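Side-chain contacts in monomethylamine methyltransferase MtmB1 (Methanosarcina barkeri, PDB 1NTH), which catalyses transfer of the methyl group of monomethylamine to the corrinoid cofactor of its partner protein MtmC, a step of methanogenesis from methylamine: residues E90-D93 and A94-N97; K5-C9 and Y10-D14; R185-K188 and N189-M193. All blocks are in the same frame, centred on the assembly; numbering follows the deposited sequence. Where two conformers were deposited one is given.

Along the chain the contacts come in series: contact 2 spans the N-terminal loop and the start of helix 9-18, contact 1 lies on helix 88-95, and contact 3 on helix 174-193. Contacts 1 and 2 are neighbours, their centres about 13 Å apart, and S6 of contact 2 meets D93 of contact 1 in a probable hydrogen bond; both also pack on L287 of helix 271-288 and touch the second subunit. Contact 3 stands apart, its centre about 38 Å from that of contact 1 and about 37 Å from that of contact 2, beside strand 155-156 of the parallel barrel sheet. All three also touch other subunits, so they lie at interfaces of the dimer of trimers.

Contact 1 of 3, residues E90-D93 and A94-N97; sequences EIWD and AINN
I91 and I95, one helical turn apart, carry the apolar part of this contact. They lie side by side and point the same way, with I91 CG2 3.9 Å from I95 CD1. In each, CG1 lies beside the backbone N (chi1 -60° in I91 and -65° in I95), which puts CG2 anti to it, and this shared setting keeps the two chains aligned along one flank of the helix. W92 adds the benzo end of its indole: CZ3 comes 4.1 Å from I95 CG2, the two side chains slanting across each other.

The polar contacts are mostly backbone. I95 N donates to I91 O at 3.0 Å in a nearly straight bond, and A94 N to E90 O at 3.2 Å. The shortest is N96 N to W92 O, 2.7 Å. The amide of N96 folds back beside that same carbonyl, its plane turned 18° from that of the indole, with N96 OD1 3.9 Å from W92 CE3; N96 also packs on R391 of the second subunit. With an alanine in place of N96, the benzo end of W92 would probably lose the amide beside it, and R391 part of its packing surface. The acids turn elsewhere: D93 OD1 bonds to S6, and E90 forms a salt bridge with R15.

F67 contacts I91, W92 and I95 from helix 56-73, while I283 of helix 271-288 packs on both isoleucines; K151 of the second subunit touches D93 and A94. The arrangement is that of a short alpha-helix whose i to i+4 isoleucine pair packs between two longer helices, beside a subunit interface.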
loop_
_atom_site.group_PDB
_atom_site.type_symbol
_atom_site.label_atom_id
_atom_site.label_comp_id
_atom_site.label_asym_id
_atom_site.label_seq_id
_atom_site.Cartn_x
_atom_site.Cartn_y
_atom_site.Cartn_z
ATOM N N GLU A 90 -15.093 35.533 9.710
ATOM C CA GLU A 90 -14.833 34.380 8.852
ATOM C C GLU A 90 -13.469 34.526 8.194
ATOM O O GLU A 90 -12.727 33.551 8.066
ATOM C CB GLU A 90 -15.914 34.246 7.773
ATOM C CG GLU A 90 -17.299 33.968 8.330
ATOM C CD GLU A 90 -18.379 33.950 7.261
ATOM O OE1 GLU A 90 -18.190 34.588 6.203
ATOM O OE2 GLU A 90 -19.425 33.307 7.495
ATOM N N ILE A 91 -13.135 35.744 7.773
ATOM C CA ILE A 91 -11.845 35.969 7.139
ATOM C C ILE A 91 -10.704 35.729 8.127
ATOM O O ILE A 91 -9.698 35.109 7.778
ATOM C CB ILE A 91 -11.741 37.402 6.559
ATOM C CG1 ILE A 91 -12.834 37.605 5.503
ATOM C CG2 ILE A 91 -10.368 37.608 5.921
ATOM C CD1 ILE A 91 -12.853 39.000 4.889
ATOM N N TRP A 92 -10.858 36.206 9.359
ATOM C CA TRP A 92 -9.809 36.009 10.357
ATOM C C TRP A 92 -9.638 34.540 10.730
ATOM O O TRP A 92 -8.519 34.087 10.980
ATOM C CB TRP A 92 -10.088 36.848 11.607
ATOM C CG TRP A 92 -9.594 38.256 11.458
ATOM C CD1 TRP A 92 -10.341 39.401 11.493
ATOM C CD2 TRP A 92 -8.242 38.664 11.215
ATOM N NE1 TRP A 92 -9.535 40.497 11.283
ATOM C CE2 TRP A 92 -8.243 40.073 11.110
ATOM C CE3 TRP A 92 -7.029 37.975 11.073
ATOM C CZ2 TRP A 92 -7.076 40.808 10.871
ATOM C CZ3 TRP A 92 -5.867 38.707 10.836
ATOM C CH2 TRP A 92 -5.902 40.110 10.735
ATOM N N ASP A 93 -10.740 33.797 10.771
ATOM C CA ASP A 93 -10.669 32.374 11.092
ATOM C C ASP A 93 -9.809 31.678 10.038
ATOM O O ASP A 93 -9.014 30.798 10.356
ATOM C CB ASP A 93 -12.076 31.765 11.118
ATOM C CG ASP A 93 -12.061 30.247 11.254
ATOM O OD1 ASP A 93 -12.523 29.570 10.314
ATOM O OD2 ASP A 93 -11.592 29.734 12.297
ATOM N N ALA A 94 -9.954 32.089 8.781
ATOM C CA ALA A 94 -9.171 31.497 7.703
ATOM C C ALA A 94 -7.700 31.889 7.817
ATOM O O ALA A 94 -6.817 31.034 7.764
ATOM C CB ALA A 94 -9.728 31.932 6.346
ATOM N N ILE A 95 -7.436 33.182 7.976
ATOM C CA ILE A 95 -6.062 33.663 8.090
ATOM C C ILE A 95 -5.349 33.096 9.318
ATOM O O ILE A 95 -4.166 32.757 9.253
ATOM C CB ILE A 95 -6.015 35.207 8.163
ATOM C CG1 ILE A 95 -6.510 35.800 6.844
ATOM C CG2 ILE A 95 -4.592 35.680 8.455
ATOM C CD1 ILE A 95 -6.613 37.317 6.865
ATOM N N ASN A 96 -6.073 32.984 10.427
ATOM C CA ASN A 96 -5.490 32.481 11.669
ATOM C C ASN A 96 -5.232 30.979 11.687
ATOM O O ASN A 96 -4.620 30.468 12.626
ATOM C CB ASN A 96 -6.382 32.838 12.864
ATOM C CG ASN A 96 -6.366 34.321 13.185
ATOM O OD1 ASN A 96 -5.345 34.986 13.028
ATOM N ND2 ASN A 96 -7.494 34.841 13.659
ATOM N N ASN A 97 -5.691 30.273 10.662
ATOM C CA ASN A 97 -5.503 28.825 10.618
ATOM C C ASN A 97 -5.049 28.319 9.256
ATOM O O ASN A 97 -5.677 27.436 8.676
ATOM C CB ASN A 97 -6.803 28.121 11.022
ATOM C CG ASN A 97 -7.201 28.415 12.457
ATOM O OD1 ASN A 97 -8.125 29.193 12.721
ATOM N ND2 ASN A 97 -6.493 27.806 13.394
#

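Contact 2 of 3, residues K5-C9 and Y10-D14; sequences KSFDC and YDFYD
D11 OD2 is gripped by two donors. K5 NZ reaches it at 2.8 Å on the syn side of the carboxylate, as a salt bridge, while the backbone N of D8 uses the anti lone pair at 3.1 Å. The bends of the lysine chain at chi3 and chi4 fold it over so that NZ also bonds to S6 O and makes a second salt bridge, to D8 OD2 at 2.9 Å, from above that carboxylate. The ammonium thus sits between two aspartates, whose oxygens D8 OD1 and D11 OD2 approach to 3.1 Å, and probably offsets their mutual repulsion; a water joins all three residues. R165 of the third subunit adds a further salt bridge to D8.

Apolar groups flank this network. D11 CB lies over one face of the F7 ring in a CH-pi contact, 4.0 Å from its centroid, and F7 CZ packs on F12 CB. C9 SG stands over a face of the Y10 ring, 3.9 Å from its centroid, a sulfur-aromatic contact. Y10 also meets Y175 of the third subunit.

D8 CG sits between the backbone N and the carbonyl carbon (chi1 58°), which turns the carboxylate toward the first turn of helix 9-18. There D8 OD1 accepts from D11 N at 3.1 Å and, weakly, from Y10 N. Together with the return bond from D8 N to D11, this forms a capping box, with D8 as the N-cap residue.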
loop_
_atom_site.group_PDB
_atom_site.type_symbol
_atom_site.label_atom_id
_atom_site.label_comp_id
_atom_site.label_asym_id
_atom_site.label_seq_id
_atom_site.Cartn_x
_atom_site.Cartn_y
_atom_site.Cartn_z
ATOM N N LYS A 5 -19.544 28.955 11.056
ATOM C CA LYS A 5 -18.666 27.815 10.830
ATOM C C LYS A 5 -17.510 28.276 9.960
ATOM O O LYS A 5 -17.627 29.278 9.251
ATOM C CB LYS A 5 -19.420 26.682 10.120
ATOM C CG LYS A 5 -19.903 27.033 8.715
ATOM C CD LYS A 5 -20.569 25.845 8.023
ATOM C CE LYS A 5 -19.575 24.733 7.695
ATOM N NZ LYS A 5 -18.538 25.170 6.713
ATOM N N SER A 6 -16.388 27.565 10.018
ATOM C CA SER A 6 -15.253 27.936 9.187
ATOM C C SER A 6 -15.749 27.878 7.749
ATOM O O SER A 6 -16.377 26.904 7.335
ATOM C CB SER A 6 -14.085 26.970 9.393
ATOM O OG SER A 6 -13.538 27.115 10.695
ATOM N N PHE A 7 -15.467 28.928 6.991
ATOM C CA PHE A 7 -15.918 29.013 5.611
ATOM C C PHE A 7 -15.261 27.996 4.679
ATOM O O PHE A 7 -14.067 27.728 4.784
ATOM C CB PHE A 7 -15.652 30.422 5.078
ATOM C CG PHE A 7 -16.296 30.695 3.753
ATOM C CD1 PHE A 7 -17.582 31.220 3.688
ATOM C CD2 PHE A 7 -15.630 30.400 2.572
ATOM C CE1 PHE A 7 -18.195 31.442 2.458
ATOM C CE2 PHE A 7 -16.233 30.616 1.338
ATOM C CZ PHE A 7 -17.519 31.141 1.283
ATOM N N ASP A 8 -16.053 27.428 3.774
ATOM C CA ASP A 8 -15.530 26.483 2.792
ATOM C C ASP A 8 -16.289 26.589 1.472
ATOM O O ASP A 8 -17.244 27.364 1.353
ATOM C CB ASP A 8 -15.562 25.037 3.322
ATOM C CG ASP A 8 -16.950 24.577 3.720
ATOM O OD1 ASP A 8 -17.934 25.012 3.087
ATOM O OD2 ASP A 8 -17.052 23.757 4.662
ATOM N N CYS A 9 -15.852 25.816 0.482
ATOM C CA CYS A 9 -16.459 25.825 -0.846
ATOM C C CYS A 9 -17.963 25.558 -0.836
ATOM O O CYS A 9 -18.684 26.020 -1.722
ATOM C CB CYS A 9 -15.757 24.804 -1.752
ATOM S SG CYS A 9 -15.727 23.108 -1.103
ATOM N N TYR A 10 -18.437 24.814 0.160
ATOM C CA TYR A 10 -19.857 24.508 0.247
ATOM C C TYR A 10 -20.634 25.761 0.629
ATOM O O TYR A 10 -21.714 26.017 0.092
ATOM C CB TYR A 10 -20.093 23.387 1.262
ATOM C CG TYR A 10 -19.308 22.143 0.921
ATOM C CD1 TYR A 10 -18.119 21.841 1.585
ATOM C CD2 TYR A 10 -19.721 21.301 -0.110
ATOM C CE1 TYR A 10 -17.355 20.733 1.227
ATOM C CE2 TYR A 10 -18.962 20.187 -0.477
ATOM C CZ TYR A 10 -17.783 19.913 0.193
ATOM O OH TYR A 10 -17.023 18.825 -0.179
ATOM N N ASP A 11 -20.084 26.542 1.554
ATOM C CA ASP A 11 -20.730 27.785 1.963
ATOM C C ASP A 11 -20.719 28.736 0.774
ATOM O O ASP A 11 -21.661 29.501 0.568
ATOM C CB ASP A 11 -19.980 28.446 3.119
ATOM C CG ASP A 11 -19.987 27.611 4.376
ATOM O OD1 ASP A 11 -21.085 27.224 4.825
ATOM O OD2 ASP A 11 -18.892 27.348 4.917
ATOM N N PHE A 12 -19.643 28.692 -0.006
ATOM C CA PHE A 12 -19.541 29.568 -1.163
ATOM C C PHE A 12 -20.683 29.281 -2.127
ATOM O O PHE A 12 -21.366 30.199 -2.583
ATOM C CB PHE A 12 -18.213 29.376 -1.892
ATOM C CG PHE A 12 -17.938 30.449 -2.901
ATOM C CD1 PHE A 12 -17.218 31.583 -2.545
ATOM C CD2 PHE A 12 -18.466 30.363 -4.184
ATOM C CE1 PHE A 12 -17.033 32.623 -3.452
ATOM C CE2 PHE A 12 -18.288 31.397 -5.099
ATOM C CZ PHE A 12 -17.568 32.529 -4.730
ATOM N N TYR A 13 -20.882 28.005 -2.444
ATOM C CA TYR A 13 -21.955 27.617 -3.352
ATOM C C TYR A 13 -23.297 28.122 -2.827
ATOM O O TYR A 13 -24.082 28.712 -3.573
ATOM C CB TYR A 13 -22.008 26.092 -3.498
ATOM C CG TYR A 13 -23.117 25.617 -4.408
ATOM C CD1 TYR A 13 -22.998 25.711 -5.794
ATOM C CD2 TYR A 13 -24.304 25.111 -3.881
ATOM C CE1 TYR A 13 -24.042 25.312 -6.636
ATOM C CE2 TYR A 13 -25.351 24.709 -4.712
ATOM C CZ TYR A 13 -25.213 24.812 -6.085
ATOM O OH TYR A 13 -26.244 24.412 -6.906
ATOM N N ASP A 14 -23.555 27.885 -1.542
ATOM C CA ASP A 14 -24.804 28.316 -0.912
ATOM C C ASP A 14 -25.046 29.808 -1.130
ATOM O O ASP A 14 -26.118 30.220 -1.581
ATOM C CB ASP A 14 -24.767 28.049 0.597
ATOM C CG ASP A 14 -24.850 26.574 0.942
ATOM O OD1 ASP A 14 -24.670 26.246 2.133
ATOM O OD2 ASP A 14 -25.101 25.748 0.039
HETATM O O HOH W 1 -20.705 24.518 4.750
#

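Contact 3 of 3, residues R185-K188 and N189-M193; sequences RLIK and NACAM
The flat amide of N189 has two conformers in the crystal; in the one given, its nearest neighbour across the contact is a backbone oxygen, R185 O, 3.6 Å from N189 ND2. In this conformer the same ND2 also makes a weak, tentative hydrogen bond to R185 O of the fourth subunit, with a matching one returned by N189 of that subunit. The interface rests more firmly on packing, as of L186 on M141 of the fourth subunit. The other flat group, the guanidinium of R185, leads away from this turn: NE bonds to T219 O, and NH2 to G251 O of the third subunit.

Backbone bonds join the two segments. A190 N donates to L186 O at 2.9 Å, C191 N to I187 O at 2.9 Å and A192 N to K188 O at 3.0 Å. This is the i to i+4 pattern of a regular alpha-helix, and helix 174-193 packs against strand 155-156 of the parallel sheet, consistent with an outer helix of the TIM barrel. I187 and C191 touch I156 of that strand.

On this inner flank C191 SG is anti to its own carbonyl carbon (chi1 -69°), which sends the sulfur back along the helix toward I187. SG comes 3.3 Å from I187 O and 4.4 Å from I187 CG2, the latter a loose apolar contact. The methyl of A190 fits close to the same carbonyl, with CB 3.3 Å from I187 O.

K188 carries its charge well clear of the turn. Its chain is extended beyond CG, and NZ reaches D226 in a salt bridge and G221 O in a hydrogen bond.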
loop_
_atom_site.group_PDB
_atom_site.type_symbol
_atom_site.label_atom_id
_atom_site.label_comp_id
_atom_site.label_asym_id
_atom_site.label_seq_id
_atom_site.Cartn_x
_atom_site.Cartn_y
_atom_site.Cartn_z
ATOM N N ARG A 185 1.367 10.989 -15.433
ATOM C CA ARG A 185 1.958 9.654 -15.526
ATOM C C ARG A 185 3.236 9.737 -16.359
ATOM O O ARG A 185 4.268 9.182 -15.983
ATOM C CB ARG A 185 0.968 8.664 -16.151
ATOM C CG ARG A 185 -0.074 8.160 -15.163
ATOM C CD ARG A 185 -1.176 7.338 -15.828
ATOM N NE ARG A 185 -1.996 6.660 -14.825
ATOM C CZ ARG A 185 -3.209 6.157 -15.046
ATOM N NH1 ARG A 185 -3.769 6.254 -16.244
ATOM N NH2 ARG A 185 -3.861 5.556 -14.059
ATOM N N LEU A 186 3.176 10.448 -17.483
ATOM C CA LEU A 186 4.354 10.600 -18.334
ATOM C C LEU A 186 5.441 11.430 -17.655
ATOM O O LEU A 186 6.628 11.110 -17.747
ATOM C CB LEU A 186 3.977 11.268 -19.660
ATOM C CG LEU A 186 3.087 10.474 -20.615
ATOM C CD1 LEU A 186 2.759 11.328 -21.833
ATOM C CD2 LEU A 186 3.798 9.191 -21.030
ATOM N N ILE A 187 5.037 12.502 -16.982
ATOM C CA ILE A 187 5.995 13.371 -16.313
ATOM C C ILE A 187 6.729 12.655 -15.188
ATOM O O ILE A 187 7.947 12.807 -15.042
ATOM C CB ILE A 187 5.303 14.648 -15.793
ATOM C CG1 ILE A 187 4.887 15.505 -16.994
ATOM C CG2 ILE A 187 6.237 15.427 -14.874
ATOM C CD1 ILE A 187 4.003 16.691 -16.645
ATOM N N LYS A 188 6.012 11.859 -14.400
ATOM C CA LYS A 188 6.691 11.139 -13.340
ATOM C C LYS A 188 7.598 10.078 -13.946
ATOM O O LYS A 188 8.612 9.710 -13.357
ATOM C CB LYS A 188 5.677 10.545 -12.353
ATOM C CG LYS A 188 5.049 11.641 -11.500
ATOM C CD LYS A 188 4.143 11.107 -10.406
ATOM C CE LYS A 188 3.646 12.265 -9.546
ATOM N NZ LYS A 188 2.772 11.816 -8.417
ATOM N N ASN A 189 7.254 9.603 -15.140
ATOM C CA ASN A 189 8.101 8.610 -15.800
ATOM C C ASN A 189 9.398 9.269 -16.243
ATOM O O ASN A 189 10.488 8.674 -16.199
ATOM C CB ASN A 189 7.365 8.073 -17.054
ATOM C CG ASN A 189 7.176 6.559 -17.051
ATOM O OD1 ASN A 189 8.158 5.807 -17.076
ATOM N ND2 ASN A 189 5.895 6.099 -17.021
ATOM N N ALA A 190 9.278 10.535 -16.625
ATOM C CA ALA A 190 10.414 11.324 -17.068
ATOM C C ALA A 190 11.319 11.569 -15.880
ATOM O O ALA A 190 12.545 11.494 -16.003
ATOM C CB ALA A 190 9.924 12.650 -17.632
ATOM N N CYS A 191 10.709 11.887 -14.737
ATOM C CA CYS A 191 11.468 12.139 -13.528
ATOM C C CYS A 191 12.218 10.870 -13.132
ATOM O O CYS A 191 13.368 10.943 -12.706
ATOM C CB CYS A 191 10.525 12.574 -12.411
ATOM S SG CYS A 191 9.801 14.220 -12.668
ATOM N N ALA A 192 11.571 9.714 -13.278
ATOM C CA ALA A 192 12.207 8.444 -12.938
ATOM C C ALA A 192 13.427 8.204 -13.821
ATOM O O ALA A 192 14.463 7.720 -13.352
ATOM C CB ALA A 192 11.217 7.307 -13.096
ATOM N N MET A 193 13.309 8.542 -15.103
ATOM C CA MET A 193 14.422 8.362 -16.030
ATOM C C MET A 193 15.587 9.279 -15.679
ATOM O O MET A 193 16.735 9.002 -16.034
ATOM C CB MET A 193 13.965 8.609 -17.470
ATOM C CG MET A 193 13.117 7.472 -18.017
ATOM S SD MET A 193 12.744 7.667 -19.767
ATOM C CE MET A 193 14.378 7.555 -20.441
#